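Local coordinates for exodeoxyribonuclease III (PDB 2VOA), which probably cleaves DNA at abasic sites as a metal-dependent AP endonuclease of the exonuclease III family, and is likely also to degrade double-stranded DNA from its 3' ends, at residues R41-A46 with V55-S60; I18-L23 with H49-H54; L91-I96 with D100-Y105. The protein carries 1 engineered substitution. All coordinates share one frame; numbering follows the deposited sequence. Where two conformers were deposited one is given.

Interaction 1: residues R41-A46 with V55-S60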
ATOM      1  N   ARG A  41      19.116  -9.625   5.951  1.00 31.51           N
ATOM      2  CA  ARG A  41      18.307 -10.610   6.690  1.00 30.93           C
ATOM      3  C   ARG A  41      16.789 -10.554   6.406  1.00 30.75           C
ATOM      4  O   ARG A  41      16.041 -11.468   6.793  1.00 31.07           O
ATOM      5  CB  ARG A  41      18.581 -10.491   8.193  1.00 30.33           C
ATOM      6  CG  ARG A  41      18.119  -9.195   8.810  1.00 31.92           C
ATOM      7  CD  ARG A  41      18.319  -9.215  10.321  1.00 37.16           C
ATOM      8  NE  ARG A  41      17.744  -8.027  10.945  1.00 40.49           N
ATOM      9  CZ  ARG A  41      16.531  -7.972  11.487  1.00 41.13           C
ATOM     10  NH1 ARG A  41      15.741  -9.037  11.484  1.00 40.66           N
ATOM     11  NH2 ARG A  41      16.106  -6.838  12.027  1.00 43.12           N
ATOM     12  N   LYS A  42      16.343  -9.487   5.742  1.00 30.54           N
ATOM     13  CA  LYS A  42      14.934  -9.327   5.356  1.00 31.06           C
ATOM     14  C   LYS A  42      14.737  -9.355   3.827  1.00 31.09           C
ATOM     15  O   LYS A  42      13.627  -9.132   3.318  1.00 31.57           O
ATOM     16  CB  LYS A  42      14.354  -8.032   5.931  1.00 30.95           C
ATOM     17  CG  LYS A  42      14.291  -7.973   7.446  1.00 31.35           C
ATOM     18  CD  LYS A  42      13.504  -6.765   7.912  1.00 33.15           C
ATOM     19  CE  LYS A  42      13.413  -6.739   9.437  1.00 34.36           C
ATOM     20  NZ  LYS A  42      12.475  -5.699   9.958  1.00 37.13           N
ATOM     21  N   PHE A  43      15.797  -9.638   3.085  1.00 30.62           N
ATOM     22  CA  PHE A  43      15.630  -9.713   1.628  1.00 30.30           C
ATOM     23  C   PHE A  43      14.691 -10.890   1.308  1.00 30.54           C
ATOM     24  O   PHE A  43      14.864 -11.978   1.853  1.00 30.30           O
ATOM     25  CB  PHE A  43      16.960  -9.850   0.892  1.00 30.57           C
ATOM     26  CG  PHE A  43      16.830  -9.731  -0.605  1.00 29.87           C
ATOM     27  CD1 PHE A  43      17.089  -8.507  -1.252  1.00 30.99           C
ATOM     28  CD2 PHE A  43      16.414 -10.819  -1.362  1.00 31.92           C
ATOM     29  CE1 PHE A  43      16.954  -8.398  -2.617  1.00 31.83           C
ATOM     30  CE2 PHE A  43      16.272 -10.715  -2.727  1.00 31.37           C
ATOM     31  CZ  PHE A  43      16.533  -9.505  -3.355  1.00 32.39           C
ATOM     32  N   PRO A  44      13.676 -10.661   0.450  1.00 30.67           N
ATOM     33  CA  PRO A  44      12.709 -11.730   0.115  1.00 30.84           C
ATOM     34  C   PRO A  44      13.265 -12.790  -0.887  1.00 31.05           C
ATOM     35  O   PRO A  44      12.780 -12.904  -2.024  1.00 30.43           O
ATOM     36  CB  PRO A  44      11.540 -10.943  -0.496  1.00 30.25           C
ATOM     37  CG  PRO A  44      12.232  -9.754  -1.204  1.00 28.80           C
ATOM     38  CD  PRO A  44      13.367  -9.386  -0.247  1.00 30.88           C
ATOM     39  N   GLU A  45      14.253 -13.579  -0.462  1.00 31.37           N
ATOM     40  CA  GLU A  45      14.895 -14.513  -1.395  1.00 31.87           C
ATOM     41  C   GLU A  45      14.016 -15.676  -1.847  1.00 31.01           C
ATOM     42  O   GLU A  45      14.152 -16.151  -2.981  1.00 30.91           O
ATOM     43  CB  GLU A  45      16.279 -14.997  -0.927  1.00 32.73           C
ATOM     44  CG  GLU A  45      16.392 -15.490   0.469  1.00 36.24           C
ATOM     45  CD  GLU A  45      17.528 -16.500   0.613  1.00 39.83           C
ATOM     46  OE1 GLU A  45      17.363 -17.437   1.409  1.00 43.72           O
ATOM     47  OE2 GLU A  45      18.562 -16.378  -0.094  1.00 39.95           O
ATOM     48  N   ALA A  46      13.111 -16.110  -0.968  1.00 30.03           N
ATOM     49  CA  ALA A  46      12.221 -17.241  -1.245  1.00 29.87           C
ATOM     50  C   ALA A  46      11.351 -16.971  -2.470  1.00 30.00           C
ATOM     51  O   ALA A  46      11.108 -17.873  -3.269  1.00 29.11           O
ATOM     52  CB  ALA A  46      11.366 -17.551  -0.025  1.00 30.21           C
ATOM     53  N   VAL A  55      19.343 -15.658  -6.136  1.00 28.75           N
ATOM     54  CA  VAL A  55      19.456 -14.225  -5.909  1.00 29.20           C
ATOM     55  C   VAL A  55      20.534 -13.968  -4.860  1.00 29.51           C
ATOM     56  O   VAL A  55      20.565 -14.616  -3.789  1.00 29.11           O
ATOM     57  CB  VAL A  55      18.074 -13.567  -5.568  1.00 28.55           C
ATOM     58  CG1 VAL A  55      17.511 -14.056  -4.222  1.00 27.61           C
ATOM     59  CG2 VAL A  55      18.143 -12.049  -5.638  1.00 29.79           C
ATOM     60  N   VAL A  56      21.448 -13.071  -5.210  1.00 28.62           N
ATOM     61  CA  VAL A  56      22.440 -12.548  -4.254  1.00 28.98           C
ATOM     62  C   VAL A  56      22.180 -11.061  -3.966  1.00 29.28           C
ATOM     63  O   VAL A  56      21.630 -10.347  -4.814  1.00 29.11           O
ATOM     64  CB  VAL A  56      23.899 -12.834  -4.715  1.00 29.97           C
ATOM     65  CG1 VAL A  56      24.154 -14.357  -4.761  1.00 29.69           C
ATOM     66  CG2 VAL A  56      24.198 -12.246  -6.069  1.00 28.88           C
ATOM     67  N   PHE A  57      22.527 -10.611  -2.760  1.00 29.80           N
ATOM     68  CA  PHE A  57      22.067  -9.286  -2.342  1.00 29.28           C
ATOM     69  C   PHE A  57      22.946  -8.629  -1.309  1.00 29.03           C
ATOM     70  O   PHE A  57      23.573  -9.299  -0.482  1.00 28.64           O
ATOM     71  CB  PHE A  57      20.621  -9.367  -1.843  1.00 29.77           C
ATOM     72  CG  PHE A  57      20.352 -10.569  -0.968  1.00 29.23           C
ATOM     73  CD1 PHE A  57      20.576 -10.507   0.416  1.00 29.64           C
ATOM     74  CD2 PHE A  57      19.915 -11.776  -1.533  1.00 28.99           C
ATOM     75  CE1 PHE A  57      20.335 -11.620   1.224  1.00 32.15           C
ATOM     76  CE2 PHE A  57      19.676 -12.901  -0.717  1.00 31.22           C
ATOM     77  CZ  PHE A  57      19.886 -12.811   0.658  1.00 30.81           C
ATOM     78  N   SER A  58      22.974  -7.296  -1.360  1.00 28.94           N
ATOM     79  CA  SER A  58      23.778  -6.510  -0.434  1.00 29.59           C
ATOM     80  C   SER A  58      23.032  -5.220  -0.180  1.00 29.95           C
ATOM     81  O   SER A  58      22.858  -4.414  -1.091  1.00 29.68           O
ATOM     82  CB  SER A  58      25.155  -6.185  -1.031  1.00 30.29           C
ATOM     83  OG  SER A  58      25.998  -5.589  -0.045  1.00 30.84           O
ATOM     84  N   GLY A  59      22.601  -5.027   1.057  1.00 30.86           N
ATOM     85  CA  GLY A  59      21.858  -3.837   1.403  1.00 32.48           C
ATOM     86  C   GLY A  59      21.779  -3.650   2.897  1.00 33.34           C
ATOM     87  O   GLY A  59      21.967  -4.602   3.673  1.00 34.76           O
ATOM     88  N   SER A  60      21.506  -2.419   3.304  1.00 33.92           N
ATOM     89  CA  SER A  60      21.194  -2.137   4.699  1.00 34.36           C
ATOM     90  C   SER A  60      19.783  -1.576   4.844  1.00 33.87           C
ATOM     91  O   SER A  60      19.069  -1.379   3.865  1.00 32.78           O
ATOM     92  CB  SER A  60      22.231  -1.206   5.340  1.00 35.28           C
ATOM     93  OG  SER A  60      23.354  -1.942   5.804  1.00 37.03           O
TER
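Phe43 and Phe57 are brought face to face by different first torsions. Phe43 sends CG away from its own backbone N (chi1 -172°), while Phe57 holds CG between N and the carbonyl carbon (chi1 43°), and both CB atoms point at the opposing segment. The result is an offset stack: the planes are 1° from parallel and the centroids 4.4 Å apart. Each ring is displaced toward its partner's CB, so that Phe43 CB lies 3.8 Å from the centroid of the Phe57 ring and Phe57 CB 4.0 Å from the centroid of the Phe43 ring, reciprocal CH-pi contacts. Behind the stack, Pro44 CD rests on the other face of Phe43, so the ring is sandwiched. Val55 reaches the far part of the same ring obliquely, Val55 CG2 lying 3.7 Å from Phe43 CE2, and its other methyl packs against the base of Glu45, with Val55 CG1 3.6 Å from Glu45 CB. The Glu45 carboxylate stands nearly perpendicular to the Phe57 ring, with Glu45 OE2 at the ring edge, 3.7 Å from Phe57 CE2. Phe43 lies about 10 Å, side chain to side chain, from Glu35, a predicted magnesium ligand. The contact joins the loop leading into helix 45-49, together with Glu45, to strand 54-60, an outermost strand of its sheet within this chain; both phenylalanines also touch Ala67 on the adjoining strand 63-70.

Interaction 2: residues I18-L23 with H49-H54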
ATOM      1  N   ILE A  18       5.571  -6.834  -9.235  1.00 28.66           N
ATOM      2  CA  ILE A  18       6.075  -6.492 -10.562  1.00 28.67           C
ATOM      3  C   ILE A  18       7.197  -7.453 -10.944  1.00 28.90           C
ATOM      4  O   ILE A  18       7.153  -8.067 -11.997  1.00 29.29           O
ATOM      5  CB  ILE A  18       6.668  -5.028 -10.640  1.00 28.94           C
ATOM      6  CG1 ILE A  18       5.604  -3.970 -10.311  1.00 30.39           C
ATOM      7  CG2 ILE A  18       7.272  -4.765 -12.014  1.00 29.57           C
ATOM      8  CD1 ILE A  18       4.413  -3.965 -11.258  1.00 28.71           C
ATOM      9  N   VAL A  19       8.203  -7.565 -10.076  1.00 28.21           N
ATOM     10  CA  VAL A  19       9.476  -8.222 -10.444  1.00 28.16           C
ATOM     11  C   VAL A  19       9.250  -9.710 -10.721  1.00 28.43           C
ATOM     12  O   VAL A  19       9.723 -10.250 -11.722  1.00 28.65           O
ATOM     13  CB  VAL A  19      10.533  -8.041  -9.335  1.00 27.96           C
ATOM     14  CG1 VAL A  19      11.777  -8.919  -9.596  1.00 28.62           C
ATOM     15  CG2 VAL A  19      10.907  -6.567  -9.200  1.00 29.01           C
ATOM     16  N   ILE A  20       8.528 -10.374  -9.829  1.00 28.01           N
ATOM     17  CA  ILE A  20       8.341 -11.822  -9.966  1.00 28.19           C
ATOM     18  C   ILE A  20       7.584 -12.198 -11.270  1.00 27.74           C
ATOM     19  O   ILE A  20       8.099 -12.994 -12.063  1.00 28.38           O
ATOM     20  CB  ILE A  20       7.758 -12.456  -8.666  1.00 27.39           C
ATOM     21  CG1 ILE A  20       8.697 -12.195  -7.464  1.00 27.18           C
ATOM     22  CG2 ILE A  20       7.466 -13.979  -8.843  1.00 27.88           C
ATOM     23  CD1 ILE A  20      10.168 -12.666  -7.665  1.00 28.38           C
ATOM     24  N   PRO A  21       6.397 -11.605 -11.522  1.00 28.43           N
ATOM     25  CA  PRO A  21       5.745 -11.860 -12.831  1.00 28.81           C
ATOM     26  C   PRO A  21       6.612 -11.433 -14.040  1.00 29.28           C
ATOM     27  O   PRO A  21       6.581 -12.084 -15.108  1.00 29.51           O
ATOM     28  CB  PRO A  21       4.481 -10.998 -12.760  1.00 29.22           C
ATOM     29  CG  PRO A  21       4.183 -10.902 -11.282  1.00 29.50           C
ATOM     30  CD  PRO A  21       5.541 -10.771 -10.648  1.00 28.27           C
ATOM     31  N   TRP A  22       7.379 -10.356 -13.878  1.00 28.21           N
ATOM     32  CA  TRP A  22       8.218  -9.888 -14.974  1.00 28.75           C
ATOM     33  C   TRP A  22       9.292 -10.951 -15.294  1.00 28.50           C
ATOM     34  O   TRP A  22       9.543 -11.238 -16.463  1.00 28.67           O
ATOM     35  CB  TRP A  22       8.824  -8.511 -14.660  1.00 28.56           C
ATOM     36  CG  TRP A  22       9.518  -7.898 -15.844  1.00 28.76           C
ATOM     37  CD1 TRP A  22       8.962  -7.081 -16.796  1.00 29.44           C
ATOM     38  CD2 TRP A  22      10.879  -8.082 -16.215  1.00 29.27           C
ATOM     39  NE1 TRP A  22       9.905  -6.748 -17.748  1.00 29.01           N
ATOM     40  CE2 TRP A  22      11.099  -7.327 -17.401  1.00 30.54           C
ATOM     41  CE3 TRP A  22      11.951  -8.790 -15.651  1.00 31.65           C
ATOM     42  CZ2 TRP A  22      12.356  -7.275 -18.040  1.00 30.33           C
ATOM     43  CZ3 TRP A  22      13.208  -8.733 -16.286  1.00 30.02           C
ATOM     44  CH2 TRP A  22      13.384  -7.994 -17.478  1.00 31.44           C
ATOM     45  N   LEU A  23       9.895 -11.545 -14.258  1.00 29.30           N
ATOM     46  CA  LEU A  23      10.882 -12.627 -14.453  1.00 29.61           C
ATOM     47  C   LEU A  23      10.240 -13.860 -15.099  1.00 30.11           C
ATOM     48  O   LEU A  23      10.818 -14.488 -15.989  1.00 29.27           O
ATOM     49  CB  LEU A  23      11.573 -13.016 -13.137  1.00 29.35           C
ATOM     50  CG  LEU A  23      12.634 -12.037 -12.619  1.00 29.91           C
ATOM     51  CD1 LEU A  23      13.005 -12.359 -11.193  1.00 30.56           C
ATOM     52  CD2 LEU A  23      13.871 -12.042 -13.510  1.00 27.70           C
ATOM     53  N   HIS A  49      13.494 -17.869  -5.421  1.00 28.09           N
ATOM     54  CA  HIS A  49      13.697 -19.323  -5.479  1.00 28.54           C
ATOM     55  C   HIS A  49      12.471 -20.032  -6.054  1.00 28.51           C
ATOM     56  O   HIS A  49      12.595 -20.968  -6.852  1.00 28.90           O
ATOM     57  CB  HIS A  49      13.943 -19.919  -4.098  1.00 29.25           C
ATOM     58  CG  HIS A  49      15.229 -19.508  -3.463  1.00 30.72           C
ATOM     59  ND1 HIS A  49      16.198 -18.778  -4.114  1.00 33.52           N
ATOM     60  CD2 HIS A  49      15.723 -19.778  -2.231  1.00 31.82           C
ATOM     61  CE1 HIS A  49      17.213 -18.574  -3.293  1.00 33.52           C
ATOM     62  NE2 HIS A  49      16.951 -19.173  -2.145  1.00 35.64           N
ATOM     63  N   ARG A  50      11.289 -19.596  -5.627  1.00 28.60           N
ATOM     64  CA  ARG A  50      10.043 -20.271  -6.014  1.00 29.14           C
ATOM     65  C   ARG A  50       9.747 -20.208  -7.528  1.00 28.89           C
ATOM     66  O   ARG A  50       8.998 -21.022  -8.061  1.00 27.98           O
ATOM     67  CB  ARG A  50       8.867 -19.789  -5.151  1.00 29.56           C
ATOM     68  CG  ARG A  50       9.054 -20.142  -3.658  1.00 30.65           C
ATOM     69  CD  ARG A  50       7.929 -19.565  -2.794  0.50 29.70           C
ATOM     70  NE  ARG A  50       7.476 -18.249  -3.250  0.50 32.10           N
ATOM     71  CZ  ARG A  50       6.893 -17.337  -2.476  0.50 30.84           C
ATOM     72  NH1 ARG A  50       6.693 -17.576  -1.183  0.50 30.41           N
ATOM     73  NH2 ARG A  50       6.506 -16.183  -2.999  0.50 28.87           N
ATOM     74  N   ILE A  51      10.359 -19.251  -8.222  1.00 29.72           N
ATOM     75  CA  ILE A  51      10.247 -19.179  -9.679  1.00 29.20           C
ATOM     76  C   ILE A  51      11.566 -19.569 -10.373  1.00 29.72           C
ATOM     77  O   ILE A  51      11.748 -19.305 -11.565  1.00 30.17           O
ATOM     78  CB  ILE A  51       9.703 -17.798 -10.164  1.00 30.00           C
ATOM     79  CG1 ILE A  51      10.619 -16.637  -9.732  1.00 28.84           C
ATOM     80  CG2 ILE A  51       8.281 -17.588  -9.645  1.00 30.90           C
ATOM     81  CD1 ILE A  51      10.574 -15.471 -10.678  1.00 31.14           C
ATOM     82  N   GLY A  52      12.470 -20.195  -9.619  1.00 28.94           N
ATOM     83  CA  GLY A  52      13.658 -20.815 -10.196  1.00 28.65           C
ATOM     84  C   GLY A  52      14.830 -19.860 -10.393  1.00 29.09           C
ATOM     85  O   GLY A  52      15.701 -20.110 -11.231  1.00 29.77           O
ATOM     86  N   TYR A  53      14.856 -18.784  -9.614  1.00 28.83           N
ATOM     87  CA  TYR A  53      15.982 -17.834  -9.646  1.00 28.54           C
ATOM     88  C   TYR A  53      16.835 -17.873  -8.382  1.00 29.27           C
ATOM     89  O   TYR A  53      16.317 -17.824  -7.265  1.00 29.67           O
ATOM     90  CB  TYR A  53      15.491 -16.399  -9.906  1.00 27.84           C
ATOM     91  CG  TYR A  53      15.255 -16.141 -11.375  1.00 26.87           C
ATOM     92  CD1 TYR A  53      14.067 -16.545 -12.001  1.00 28.74           C
ATOM     93  CD2 TYR A  53      16.246 -15.524 -12.148  1.00 26.64           C
ATOM     94  CE1 TYR A  53      13.858 -16.329 -13.371  1.00 27.54           C
ATOM     95  CE2 TYR A  53      16.040 -15.294 -13.534  1.00 29.20           C
ATOM     96  CZ  TYR A  53      14.853 -15.700 -14.121  1.00 28.88           C
ATOM     97  OH  TYR A  53      14.676 -15.468 -15.474  1.00 27.97           O
ATOM     98  N   HIS A  54      18.149 -17.952  -8.573  1.00 29.07           N
ATOM     99  CA  HIS A  54      19.094 -17.612  -7.522  1.00 29.31           C
ATOM    100  C   HIS A  54      19.040 -16.114  -7.347  1.00 28.94           C
ATOM    101  O   HIS A  54      18.736 -15.384  -8.300  1.00 27.70           O
ATOM    102  CB  HIS A  54      20.515 -18.013  -7.918  1.00 29.71           C
ATOM    103  CG  HIS A  54      20.703 -19.488  -8.056  1.00 32.20           C
ATOM    104  ND1 HIS A  54      20.568 -20.150  -9.259  1.00 35.36           N
ATOM    105  CD2 HIS A  54      21.006 -20.429  -7.138  1.00 31.32           C
ATOM    106  CE1 HIS A  54      20.777 -21.443  -9.072  1.00 33.20           C
ATOM    107  NE2 HIS A  54      21.048 -21.638  -7.795  1.00 35.99           N
TER
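Ile20 and Leu23, one turn apart on helix 16-26, receive Ile51 and Tyr53 from the turn and loop that follow helix 45-49. A Schellman motif ends that helix: Gly52, at positive phi, is its C-prime residue, with Tyr53 N bonded to Phe48 O and Gly52 N to His49 O. The reversal leaves Ile51 and Tyr53 with their CB atoms directed at helix 16-26. Packing is closest at Leu23. Its CB meets the end of the isoleucine chain, Leu23 CB to Ile51 CD1 being 3.6 Å, and the two side chains cross at about a right angle. Ile51 CG1 lies between its backbone N and carbonyl carbon (chi1 60°), and the nearly extended continuation carries CD1 to this spot, where it also comes within 3.8 Å of Ile20 O. On the buried side, Leu23 CD2 sits over one face of Tyr53, 4.1 Å from the ring centroid and 23° off the normal, a CH-pi contact; Tyr53 OH is hydrogen-bonded to Pro28 O.

The outer side is looser. Ile20 and Ile51, both partly exposed, meet through methyl groups, the nearest being Ile20 CG2 to Ile51 CG2 at 3.8 Å, and the neighbouring Pro21, Arg50 and Gly52 are exposed. Phe48 lies against both Ile20 and Leu23. Across the turn, His49 ND1 donates to Tyr53 O over 3.3 Å, long but nearly straight at 172°, with the oxygen close to the imidazole plane.

Interaction 3: residues L91-I96 with D100-Y105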
ATOM      1  N   LEU A  91      27.133  -1.700  -4.573  1.00 28.35           N
ATOM      2  CA  LEU A  91      27.859  -2.421  -5.615  1.00 27.85           C
ATOM      3  C   LEU A  91      27.888  -3.880  -5.230  1.00 27.86           C
ATOM      4  O   LEU A  91      28.331  -4.218  -4.133  1.00 28.04           O
ATOM      5  CB  LEU A  91      29.294  -1.882  -5.761  1.00 28.04           C
ATOM      6  CG  LEU A  91      30.204  -2.400  -6.889  1.00 28.00           C
ATOM      7  CD1 LEU A  91      31.363  -1.458  -7.117  1.00 28.23           C
ATOM      8  CD2 LEU A  91      30.776  -3.843  -6.652  1.00 27.66           C
ATOM      9  N   ILE A  92      27.418  -4.718  -6.145  1.00 28.06           N
ATOM     10  CA  ILE A  92      27.501  -6.167  -5.968  1.00 28.46           C
ATOM     11  C   ILE A  92      28.040  -6.751  -7.260  1.00 28.99           C
ATOM     12  O   ILE A  92      27.635  -6.328  -8.366  1.00 28.29           O
ATOM     13  CB  ILE A  92      26.125  -6.789  -5.536  1.00 28.55           C
ATOM     14  CG1 ILE A  92      26.271  -8.274  -5.149  1.00 28.08           C
ATOM     15  CG2 ILE A  92      25.023  -6.558  -6.599  1.00 29.70           C
ATOM     16  CD1 ILE A  92      24.984  -8.904  -4.635  1.00 29.58           C
ATOM     17  N   ARG A  93      28.972  -7.692  -7.121  1.00 29.25           N
ATOM     18  CA  ARG A  93      29.647  -8.276  -8.269  1.00 29.33           C
ATOM     19  C   ARG A  93      29.699  -9.790  -8.152  1.00 29.10           C
ATOM     20  O   ARG A  93      29.877 -10.304  -7.072  1.00 29.12           O
ATOM     21  CB  ARG A  93      31.057  -7.732  -8.345  1.00 29.74           C
ATOM     22  CG  ARG A  93      31.900  -8.311  -9.478  1.00 30.94           C
ATOM     23  CD  ARG A  93      33.107  -7.463  -9.647  1.00 30.90           C
ATOM     24  NE  ARG A  93      33.788  -7.666 -10.922  1.00 31.19           N
ATOM     25  CZ  ARG A  93      34.921  -7.047 -11.230  1.00 34.12           C
ATOM     26  NH1 ARG A  93      35.449  -6.186 -10.361  1.00 33.72           N
ATOM     27  NH2 ARG A  93      35.514  -7.263 -12.395  1.00 34.42           N
ATOM     28  N   ALA A  94      29.541 -10.482  -9.270  1.00 29.29           N
ATOM     29  CA  ALA A  94      29.548 -11.941  -9.276  1.00 29.47           C
ATOM     30  C   ALA A  94      29.912 -12.445 -10.651  1.00 30.04           C
ATOM     31  O   ALA A  94      29.682 -11.760 -11.641  1.00 30.59           O
ATOM     32  CB  ALA A  94      28.180 -12.490  -8.857  1.00 29.86           C
ATOM     33  N   LYS A  95      30.476 -13.652 -10.712  1.00 29.28           N
ATOM     34  CA  LYS A  95      30.591 -14.356 -11.970  1.00 29.94           C
ATOM     35  C   LYS A  95      29.329 -15.226 -12.102  1.00 29.00           C
ATOM     36  O   LYS A  95      29.062 -16.097 -11.249  1.00 28.23           O
ATOM     37  CB  LYS A  95      31.843 -15.242 -11.960  1.00 30.84           C
ATOM     38  CG  LYS A  95      32.210 -15.842 -13.326  1.00 34.39           C
ATOM     39  CD  LYS A  95      33.335 -16.841 -13.139  1.00 39.95           C
ATOM     40  CE  LYS A  95      33.843 -17.414 -14.452  1.00 44.20           C
ATOM     41  NZ  LYS A  95      34.194 -16.330 -15.406  1.00 45.91           N
ATOM     42  N   ILE A  96      28.550 -14.971 -13.150  1.00 28.25           N
ATOM     43  CA  ILE A  96      27.271 -15.667 -13.356  1.00 27.47           C
ATOM     44  C   ILE A  96      27.223 -16.204 -14.775  1.00 27.11           C
ATOM     45  O   ILE A  96      27.317 -15.414 -15.730  1.00 26.29           O
ATOM     46  CB  ILE A  96      26.071 -14.714 -13.128  1.00 27.75           C
ATOM     47  CG1 ILE A  96      26.142 -14.148 -11.705  1.00 27.56           C
ATOM     48  CG2 ILE A  96      24.752 -15.431 -13.344  1.00 29.49           C
ATOM     49  CD1 ILE A  96      25.167 -13.027 -11.408  1.00 29.58           C
ATOM     50  N   ASP A 100      31.241 -11.835 -16.080  1.00 28.17           N
ATOM     51  CA  ASP A 100      31.647 -11.017 -14.925  1.00 28.94           C
ATOM     52  C   ASP A 100      30.638  -9.885 -14.840  1.00 28.46           C
ATOM     53  O   ASP A 100      30.589  -9.037 -15.743  1.00 30.13           O
ATOM     54  CB  ASP A 100      33.053 -10.465 -15.158  1.00 28.83           C
ATOM     55  CG  ASP A 100      33.574  -9.595 -14.005  1.00 32.81           C
ATOM     56  OD1 ASP A 100      34.634  -8.957 -14.212  1.00 36.17           O
ATOM     57  OD2 ASP A 100      32.947  -9.503 -12.926  1.00 33.86           O
ATOM     58  N   VAL A 101      29.804  -9.900 -13.801  1.00 28.14           N
ATOM     59  CA  VAL A 101      28.704  -8.922 -13.670  1.00 28.66           C
ATOM     60  C   VAL A 101      28.970  -7.951 -12.545  1.00 28.74           C
ATOM     61  O   VAL A 101      29.180  -8.362 -11.407  1.00 28.83           O
ATOM     62  CB  VAL A 101      27.344  -9.617 -13.383  1.00 27.90           C
ATOM     63  CG1 VAL A 101      26.218  -8.566 -13.256  1.00 30.70           C
ATOM     64  CG2 VAL A 101      27.002 -10.608 -14.511  1.00 30.53           C
ATOM     65  N   ILE A 102      28.947  -6.663 -12.871  1.00 29.10           N
ATOM     66  CA  ILE A 102      29.147  -5.607 -11.850  1.00 28.97           C
ATOM     67  C   ILE A 102      27.885  -4.734 -11.825  1.00 29.09           C
ATOM     68  O   ILE A 102      27.573  -4.094 -12.811  1.00 29.67           O
ATOM     69  CB  ILE A 102      30.383  -4.710 -12.141  1.00 28.85           C
ATOM     70  CG1 ILE A 102      31.628  -5.537 -12.496  1.00 31.65           C
ATOM     71  CG2 ILE A 102      30.640  -3.772 -10.950  1.00 28.56           C
ATOM     72  CD1 ILE A 102      31.958  -5.576 -14.005  1.00 34.07           C
ATOM     73  N   ASN A 103      27.184  -4.709 -10.689  1.00 28.06           N
ATOM     74  CA  ASN A 103      25.909  -3.998 -10.559  1.00 28.39           C
ATOM     75  C   ASN A 103      26.084  -2.834  -9.590  1.00 28.37           C
ATOM     76  O   ASN A 103      26.369  -3.043  -8.420  1.00 28.21           O
ATOM     77  CB  ASN A 103      24.843  -4.955 -10.028  1.00 28.25           C
ATOM     78  CG  ASN A 103      23.510  -4.268  -9.719  1.00 29.27           C
ATOM     79  OD1 ASN A 103      23.222  -3.158 -10.198  1.00 30.93           O
ATOM     80  ND2 ASN A 103      22.643  -4.996  -8.965  1.00 29.25           N
ATOM     81  N   THR A 104      25.944  -1.608 -10.096  1.00 29.25           N
ATOM     82  CA  THR A 104      26.167  -0.403  -9.289  1.00 29.17           C
ATOM     83  C   THR A 104      24.908   0.455  -9.151  1.00 29.79           C
ATOM     84  O   THR A 104      24.124   0.625 -10.124  1.00 29.71           O
ATOM     85  CB  THR A 104      27.280   0.526  -9.889  1.00 29.99           C
ATOM     86  OG1 THR A 104      26.894   0.910 -11.206  1.00 29.41           O
ATOM     87  CG2 THR A 104      28.629  -0.175  -9.961  1.00 30.79           C
ATOM     88  N   TYR A 105      24.752   1.036  -7.962  1.00 29.19           N
ATOM     89  CA  TYR A 105      23.785   2.077  -7.731  1.00 28.86           C
ATOM     90  C   TYR A 105      24.595   3.313  -7.337  1.00 28.42           C
ATOM     91  O   TYR A 105      25.005   3.468  -6.176  1.00 29.04           O
ATOM     92  CB  TYR A 105      22.760   1.673  -6.642  1.00 29.83           C
ATOM     93  CG  TYR A 105      21.839   2.796  -6.280  1.00 30.59           C
ATOM     94  CD1 TYR A 105      21.163   3.514  -7.283  1.00 31.26           C
ATOM     95  CD2 TYR A 105      21.655   3.182  -4.940  1.00 32.42           C
ATOM     96  CE1 TYR A 105      20.331   4.580  -6.972  1.00 31.29           C
ATOM     97  CE2 TYR A 105      20.822   4.244  -4.604  1.00 33.33           C
ATOM     98  CZ  TYR A 105      20.175   4.950  -5.625  1.00 33.24           C
ATOM     99  OH  TYR A 105      19.358   6.009  -5.308  1.00 37.66           O
TER
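Arg93 and Asp100 meet across an antiparallel beta hairpin formed by strands 91-96 and 99-105, whose N-to-C directions, over these segments, are 161° apart. The salt bridge is side-on and bidentate: Arg93 NE donates to Asp100 OD2 at 2.8 Å and Arg93 NH2 to Asp100 OD1 at 2.6 Å. Both oxygens offer their syn lone pairs, and guanidinium and carboxylate are only 3° from coplanar. These residues are two residues out of register, a diagonal pair on the same face, since Arg93 pairs with Ile102 and Asp100 with Lys95. The arginine chain spans this offset because it runs extended from CG, itself opposite the backbone N (chi1 178°), to NE. Ile102 lies alongside, its CG1 under one face of the guanidinium and 3.4 Å from Arg93 NE. An alanine in place of Arg93 would probably leave the Asp100 carboxylate without its charged mate and uncover the flank of Ile102. The backbone fixes the register through two hydrogen-bonded pairs, Ile92 with Asn103 and Ala94 with Val101; Asn103 N, for example, reaches Ile92 O at 2.9 Å. Beside the Asn103 amide, Ile92 CG2 lies 3.7 Å from Asn103 ND2.

In the next shell, Tyr130 OH and Thr134 OG1 take hydrogen bonds from Arg93 NH1, tying the hairpin to helix 115-134. On the face opposite Arg93, Val101 and Ile96 both touch Ile30, consistent with one layer of the two-sheet DNase I-like sandwich packing on the other. Beyond Asn103 the strand leads to Tyr105, a predicted active-site residue that packs on a DNA sugar. The Asn103 amide is itself held from outside the hairpin, OD1 by Gln34 NE2 and ND2 by Met33 O.

Overall arrangement
Along the chain the segments run 18-23, 41-46, 49-54, 55-60, then 91-96 and 100-105, so interactions 1 and 2 alternate and interaction 3 follows. The centres of interactions 1 and 2 are about 14 Å apart; both flank helix 45-49, interaction 1 at its start and interaction 2 at its end, and together they set this connection against strand 54-60 and helix 16-26. Interaction 3 belongs to the second sheet. Its centre is about 15 Å from that of interaction 1, yet the two meet, Ile92 CD1 lying 3.5 Å from Phe57 N. Interaction 1 thus abuts the sheet that carries Tyr105 to the DNA, while interaction 2 stays about 7 Å from interaction 3 at their nearest atoms.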